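1-deoxy-D-xylulose 5-phosphate reductoisomerase (Moraxella catarrhalis, PDB 4ZQG) catalyses the NAD(P)H-dependent rearrangement and reduction of 1-deoxy-D-xylulose 5-phosphate to 2-C-methyl-D-erythritol 4-phosphate in the MEP pathway, and is inhibited by fosmidomycin. Local coordinates at residues Gly181-Leu195 with Gln251-Glu265. Numbering follows the deposited sequence. Where two conformers were deposited one is given.
Sequences GIKKLWLTASGGSFL and QVVIHPNSVVHSLVE. With FOM (3-[formyl(hydroxy)amino]propylphosphonic acid), chain E.
Lys183 and Lys184 both face Glu265 in a classic beta bulge, near the start of the antiparallel pairing of strand 182-189 with 260-265. The Lys183 N to Glu265 O bond is 2.8 Å; that from Lys184 N to the same oxygen is weak. Both lysine chains run alongside the glutamate. Lys184 NZ makes a salt bridge of 3.5 Å to Glu265 OE1, and a water also bridges the two, weakly at NZ; Lys183 NZ makes a long salt bridge to Glu265 OE2. Glu265 is extended, chi1 175° setting CG opposite the backbone N, which carries OE1 to the edge of the Trp186 indole. There NE1 donates a nearly straight bond of 3.0 Å in the ring plane, reaching Glu265 OE1 from its anti side but 28° out of the carboxylate plane. Gln251 CB lies over one face of the six-membered ring of Trp186, 4.0 Å from its centroid, a CH-pi contact. From Leu185 to Ala189 the strand also bonds in parallel to 251-254, while Thr188 N reaches Ser262 OG at 3.2 Å. Ala189 CB packs on Ile254 CD1. At the strand end, Ser190 grips the fosmidomycin phosphonate twice: N to OP1 at 2.8 Å and OG to OP3 at 2.6 Å. Ser226, Asn231, Lys232 and Ser155 also bond the inhibitor, whose phosphonate probably takes the place of the substrate phosphate. Ser190 OG also accepts from Gly192 N, an ST turn. Leu195 CD2 then packs on Ile254 CG2 and Pro256 CG. Strand 182-189 thus runs between 250-254 and 260-266; helices 155-162 and 230-243 pack on the Leu187 side, and the second subunit's Leu303 meets Trp186 on the other.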
loop_
_atom_site.group_PDB
_atom_site.type_symbol
_atom_site.label_atom_id
_atom_site.label_comp_id
_atom_site.label_asym_id
_atom_site.label_seq_id
_atom_site.Cartn_x
_atom_site.Cartn_y
_atom_site.Cartn_z
ATOM N N GLY A 181 -4.263 -3.209 -14.352
ATOM C CA GLY A 181 -4.663 -4.335 -13.567
ATOM C C GLY A 181 -5.451 -4.046 -12.322
ATOM O O GLY A 181 -5.422 -4.866 -11.404
ATOM N N ILE A 182 -6.212 -2.946 -12.282
ATOM C CA ILE A 182 -7.052 -2.685 -11.095
ATOM C C ILE A 182 -8.257 -3.601 -11.125
ATOM O O ILE A 182 -8.956 -3.637 -12.128
ATOM C CB ILE A 182 -7.643 -1.256 -11.004
ATOM C CG1 ILE A 182 -6.624 -0.141 -11.305
ATOM C CG2 ILE A 182 -8.219 -1.044 -9.630
ATOM C CD1 ILE A 182 -5.260 -0.378 -10.766
ATOM N N LYS A 183 -8.518 -4.320 -10.038
ATOM C CA LYS A 183 -9.633 -5.237 -10.010
ATOM C C LYS A 183 -10.769 -4.600 -9.353
ATOM O O LYS A 183 -11.846 -4.498 -9.938
ATOM C CB LYS A 183 -9.305 -6.534 -9.263
ATOM C CG LYS A 183 -10.176 -7.708 -9.705
ATOM C CD LYS A 183 -10.126 -8.834 -8.725
ATOM C CE LYS A 183 -10.773 -10.076 -9.306
ATOM N NZ LYS A 183 -10.560 -11.189 -8.345
ATOM N N LYS A 184 -10.545 -4.157 -8.121
ATOM C CA LYS A 184 -11.582 -3.483 -7.373
ATOM C C LYS A 184 -11.021 -2.661 -6.233
ATOM O O LYS A 184 -9.849 -2.801 -5.890
ATOM C CB LYS A 184 -12.583 -4.510 -6.879
ATOM C CG LYS A 184 -12.073 -5.515 -5.879
ATOM C CD LYS A 184 -13.265 -6.225 -5.235
ATOM C CE LYS A 184 -13.860 -7.299 -6.166
ATOM N NZ LYS A 184 -13.420 -8.628 -5.693
ATOM N N LEU A 185 -11.854 -1.778 -5.665
ATOM C CA LEU A 185 -11.429 -0.901 -4.550
ATOM C C LEU A 185 -12.114 -1.374 -3.297
ATOM O O LEU A 185 -13.260 -1.771 -3.353
ATOM C CB LEU A 185 -11.793 0.546 -4.828
ATOM C CG LEU A 185 -11.333 1.126 -6.162
ATOM C CD1 LEU A 185 -11.706 2.586 -6.266
ATOM C CD2 LEU A 185 -9.834 0.981 -6.344
ATOM N N TRP A 186 -11.407 -1.385 -2.180
ATOM C CA TRP A 186 -11.996 -1.808 -0.918
ATOM C C TRP A 186 -12.021 -0.602 0.029
ATOM O O TRP A 186 -10.954 -0.026 0.320
ATOM C CB TRP A 186 -11.165 -2.913 -0.308
ATOM C CG TRP A 186 -11.340 -4.170 -1.003
ATOM C CD1 TRP A 186 -10.692 -4.588 -2.135
ATOM C CD2 TRP A 186 -12.263 -5.207 -0.671
ATOM N NE1 TRP A 186 -11.157 -5.802 -2.504
ATOM C CE2 TRP A 186 -12.095 -6.222 -1.607
ATOM C CE3 TRP A 186 -13.191 -5.387 0.357
ATOM C CZ2 TRP A 186 -12.825 -7.380 -1.576
ATOM C CZ3 TRP A 186 -13.910 -6.572 0.392
ATOM C CH2 TRP A 186 -13.720 -7.543 -0.565
ATOM N N LEU A 187 -13.213 -0.194 0.460
ATOM C CA LEU A 187 -13.367 0.880 1.458
ATOM C C LEU A 187 -13.449 0.272 2.831
ATOM O O LEU A 187 -14.305 -0.553 3.077
ATOM C CB LEU A 187 -14.633 1.713 1.211
ATOM C CG LEU A 187 -14.623 2.624 0.002
ATOM C CD1 LEU A 187 -16.018 3.060 -0.336
ATOM C CD2 LEU A 187 -13.749 3.800 0.262
ATOM N N THR A 188 -12.558 0.675 3.723
ATOM C CA THR A 188 -12.620 0.262 5.136
ATOM C C THR A 188 -13.661 1.130 5.896
ATOM O O THR A 188 -13.828 2.285 5.600
ATOM C CB THR A 188 -11.215 0.379 5.771
ATOM O OG1 THR A 188 -10.529 1.521 5.197
ATOM C CG2 THR A 188 -10.412 -0.834 5.446
ATOM N N ALA A 189 -14.330 0.550 6.876
ATOM C CA ALA A 189 -15.324 1.222 7.659
ATOM C C ALA A 189 -15.144 0.830 9.114
ATOM O O ALA A 189 -15.036 -0.384 9.419
ATOM C CB ALA A 189 -16.691 0.767 7.215
ATOM N N SER A 190 -15.133 1.824 10.019
ATOM C CA SER A 190 -14.929 1.514 11.439
ATOM C C SER A 190 -16.076 0.712 12.000
ATOM O O SER A 190 -15.932 0.045 13.019
ATOM C CB SER A 190 -14.801 2.745 12.281
ATOM O OG SER A 190 -16.084 3.280 12.501
ATOM N N GLY A 191 -17.237 0.818 11.367
ATOM C CA GLY A 191 -18.433 0.224 11.918
ATOM C C GLY A 191 -19.105 1.145 12.910
ATOM O O GLY A 191 -20.189 0.826 13.380
ATOM N N GLY A 192 -18.441 2.261 13.246
ATOM C CA GLY A 192 -18.935 3.281 14.181
ATOM C C GLY A 192 -19.190 2.838 15.615
ATOM O O GLY A 192 -18.900 1.712 15.990
ATOM N N SER A 193 -19.800 3.740 16.395
ATOM C CA SER A 193 -20.112 3.533 17.813
ATOM C C SER A 193 -21.032 2.362 18.147
ATOM O O SER A 193 -21.144 2.014 19.313
ATOM C CB SER A 193 -20.776 4.779 18.364
ATOM O OG SER A 193 -19.912 5.903 18.315
ATOM N N PHE A 194 -21.732 1.785 17.176
ATOM C CA PHE A 194 -22.712 0.741 17.499
ATOM C C PHE A 194 -22.447 -0.581 16.816
ATOM O O PHE A 194 -23.247 -1.514 16.961
ATOM C CB PHE A 194 -24.140 1.212 17.172
ATOM C CG PHE A 194 -24.590 2.384 18.008
ATOM C CD1 PHE A 194 -24.351 3.694 17.582
ATOM C CD2 PHE A 194 -25.219 2.177 19.229
ATOM C CE1 PHE A 194 -24.739 4.768 18.353
ATOM C CE2 PHE A 194 -25.609 3.253 20.005
ATOM C CZ PHE A 194 -25.372 4.552 19.565
ATOM N N LEU A 195 -21.327 -0.670 16.094
ATOM C CA LEU A 195 -20.922 -1.915 15.472
ATOM C C LEU A 195 -21.223 -3.113 16.378
ATOM O O LEU A 195 -21.900 -4.075 15.963
ATOM C CB LEU A 195 -19.421 -1.915 15.146
ATOM C CG LEU A 195 -18.867 -3.322 14.810
ATOM C CD1 LEU A 195 -19.556 -3.892 13.579
ATOM C CD2 LEU A 195 -17.367 -3.305 14.619
ATOM N N GLN A 251 -16.089 -2.339 -2.996
ATOM C CA GLN A 251 -16.684 -3.124 -1.925
ATOM C C GLN A 251 -16.275 -2.552 -0.584
ATOM O O GLN A 251 -15.370 -1.736 -0.516
ATOM C CB GLN A 251 -16.267 -4.590 -2.051
ATOM C CG GLN A 251 -16.753 -5.226 -3.354
ATOM C CD GLN A 251 -18.236 -5.018 -3.629
ATOM O OE1 GLN A 251 -19.082 -5.418 -2.834
ATOM N NE2 GLN A 251 -18.550 -4.410 -4.773
ATOM N N VAL A 252 -16.947 -2.990 0.474
ATOM C CA VAL A 252 -16.761 -2.424 1.785
ATOM C C VAL A 252 -16.479 -3.509 2.752
ATOM O O VAL A 252 -17.189 -4.520 2.772
ATOM C CB VAL A 252 -18.055 -1.717 2.243
ATOM C CG1 VAL A 252 -18.038 -1.388 3.742
ATOM C CG2 VAL A 252 -18.289 -0.490 1.393
ATOM N N VAL A 253 -15.447 -3.284 3.559
ATOM C CA VAL A 253 -15.081 -4.168 4.648
ATOM C C VAL A 253 -15.113 -3.391 5.979
ATOM O O VAL A 253 -14.598 -2.284 6.071
ATOM C CB VAL A 253 -13.685 -4.835 4.387
ATOM C CG1 VAL A 253 -12.563 -3.817 4.236
ATOM C CG2 VAL A 253 -13.338 -5.834 5.475
ATOM N N ILE A 254 -15.715 -3.992 6.997
ATOM C CA ILE A 254 -15.633 -3.467 8.335
ATOM C C ILE A 254 -14.267 -3.758 8.974
ATOM O O ILE A 254 -13.819 -4.899 9.047
ATOM C CB ILE A 254 -16.724 -4.066 9.250
ATOM C CG1 ILE A 254 -18.139 -3.769 8.739
ATOM C CG2 ILE A 254 -16.566 -3.573 10.669
ATOM C CD1 ILE A 254 -18.329 -2.503 7.912
ATOM N N HIS A 255 -13.685 -2.707 9.537
ATOM C CA HIS A 255 -12.377 -2.729 10.168
ATOM C C HIS A 255 -12.441 -1.790 11.341
ATOM O O HIS A 255 -12.274 -0.594 11.136
ATOM C CB HIS A 255 -11.344 -2.221 9.166
ATOM C CG HIS A 255 -9.984 -2.090 9.745
ATOM N ND1 HIS A 255 -9.449 -3.051 10.574
ATOM C CD2 HIS A 255 -9.047 -1.131 9.619
ATOM C CE1 HIS A 255 -8.241 -2.678 10.941
ATOM N NE2 HIS A 255 -7.982 -1.514 10.381
ATOM N N PRO A 256 -12.699 -2.296 12.560
ATOM C CA PRO A 256 -12.916 -1.413 13.739
ATOM C C PRO A 256 -11.723 -0.618 14.249
ATOM O O PRO A 256 -11.911 0.424 14.851
ATOM C CB PRO A 256 -13.396 -2.352 14.846
ATOM C CG PRO A 256 -13.526 -3.693 14.241
ATOM C CD PRO A 256 -12.952 -3.701 12.861
ATOM N N ASN A 257 -10.505 -1.080 14.003
ATOM C CA ASN A 257 -9.311 -0.413 14.550
ATOM C C ASN A 257 -8.996 0.940 13.886
ATOM O O ASN A 257 -8.218 1.711 14.404
ATOM C CB ASN A 257 -8.105 -1.325 14.413
ATOM C CG ASN A 257 -8.412 -2.775 14.756
ATOM O OD1 ASN A 257 -9.178 -3.459 14.064
ATOM N ND2 ASN A 257 -7.777 -3.274 15.792
ATOM N N SER A 258 -9.561 1.193 12.711
ATOM C CA SER A 258 -9.291 2.404 11.928
ATOM C C SER A 258 -7.814 2.647 11.568
ATOM O O SER A 258 -7.361 3.794 11.378
ATOM C CB SER A 258 -9.956 3.642 12.580
ATOM O OG SER A 258 -11.356 3.620 12.348
ATOM N N VAL A 259 -7.082 1.543 11.426
ATOM C CA VAL A 259 -5.682 1.585 11.048
ATOM C C VAL A 259 -5.494 1.428 9.559
ATOM O O VAL A 259 -4.811 2.230 8.933
ATOM C CB VAL A 259 -4.916 0.538 11.822
ATOM C CG1 VAL A 259 -3.533 0.365 11.245
ATOM C CG2 VAL A 259 -4.852 0.984 13.280
ATOM N N VAL A 260 -6.113 0.408 8.994
ATOM C CA VAL A 260 -6.121 0.233 7.561
ATOM C C VAL A 260 -7.206 1.116 6.983
ATOM O O VAL A 260 -8.375 0.886 7.255
ATOM C CB VAL A 260 -6.357 -1.246 7.126
ATOM C CG1 VAL A 260 -6.329 -1.316 5.626
ATOM C CG2 VAL A 260 -5.292 -2.186 7.685
ATOM N N HIS A 261 -6.827 2.077 6.149
ATOM C CA HIS A 261 -7.781 3.050 5.652
ATOM C C HIS A 261 -8.466 2.781 4.322
ATOM O O HIS A 261 -9.415 3.449 3.979
ATOM C CB HIS A 261 -7.133 4.434 5.648
ATOM C CG HIS A 261 -6.699 4.859 7.015
ATOM N ND1 HIS A 261 -5.454 5.362 7.285
ATOM C CD2 HIS A 261 -7.332 4.761 8.206
ATOM C CE1 HIS A 261 -5.352 5.597 8.581
ATOM N NE2 HIS A 261 -6.479 5.239 9.161
ATOM N N SER A 262 -7.996 1.802 3.574
ATOM C CA SER A 262 -8.672 1.281 2.385
ATOM C C SER A 262 -7.635 0.530 1.599
ATOM O O SER A 262 -6.447 0.590 1.948
ATOM C CB SER A 262 -9.347 2.369 1.530
ATOM O OG SER A 262 -10.661 2.560 2.000
ATOM N N LEU A 263 -8.097 -0.217 0.587
ATOM C CA LEU A 263 -7.200 -0.997 -0.246
ATOM C C LEU A 263 -7.562 -0.932 -1.722
ATOM O O LEU A 263 -8.701 -0.616 -2.099
ATOM C CB LEU A 263 -7.128 -2.453 0.233
ATOM C CG LEU A 263 -7.130 -2.700 1.746
ATOM C CD1 LEU A 263 -8.537 -2.849 2.260
ATOM C CD2 LEU A 263 -6.363 -3.953 2.095
ATOM N N VAL A 264 -6.562 -1.193 -2.548
ATOM C CA VAL A 264 -6.742 -1.403 -3.943
ATOM C C VAL A 264 -6.249 -2.788 -4.297
ATOM O O VAL A 264 -5.079 -3.092 -4.154
ATOM C CB VAL A 264 -5.952 -0.393 -4.735
ATOM C CG1 VAL A 264 -6.065 -0.692 -6.202
ATOM C CG2 VAL A 264 -6.497 0.996 -4.441
ATOM N N GLU A 265 -7.176 -3.619 -4.766
ATOM C CA GLU A 265 -6.907 -4.973 -5.216
ATOM C C GLU A 265 -6.562 -5.025 -6.683
ATOM O O GLU A 265 -7.327 -4.556 -7.488
ATOM C CB GLU A 265 -8.145 -5.816 -4.996
ATOM C CG GLU A 265 -8.011 -7.219 -5.533
ATOM C CD GLU A 265 -9.129 -8.123 -5.122
ATOM O OE1 GLU A 265 -10.190 -7.646 -4.625
ATOM O OE2 GLU A 265 -8.933 -9.338 -5.348
HETATM O O2 FOM E . -14.704 9.442 7.103
HETATM N N1 FOM E . -13.673 9.343 8.014
HETATM C C1 FOM E . -12.466 9.548 7.678
HETATM O O1 FOM E . -12.175 9.818 6.525
HETATM C C2 FOM E . -14.082 8.924 9.351
HETATM C C3 FOM E . -14.643 7.542 9.014
HETATM C C4 FOM E . -15.354 6.919 10.182
HETATM P PA1 FOM E . -16.044 5.412 9.536
HETATM O OP1 FOM E . -14.815 4.476 9.141
HETATM O OP2 FOM E . -16.696 5.680 8.253
HETATM O OP3 FOM E . -17.067 4.639 10.539
HETATM O O HOH W 1 -11.777 -10.161 -3.430
#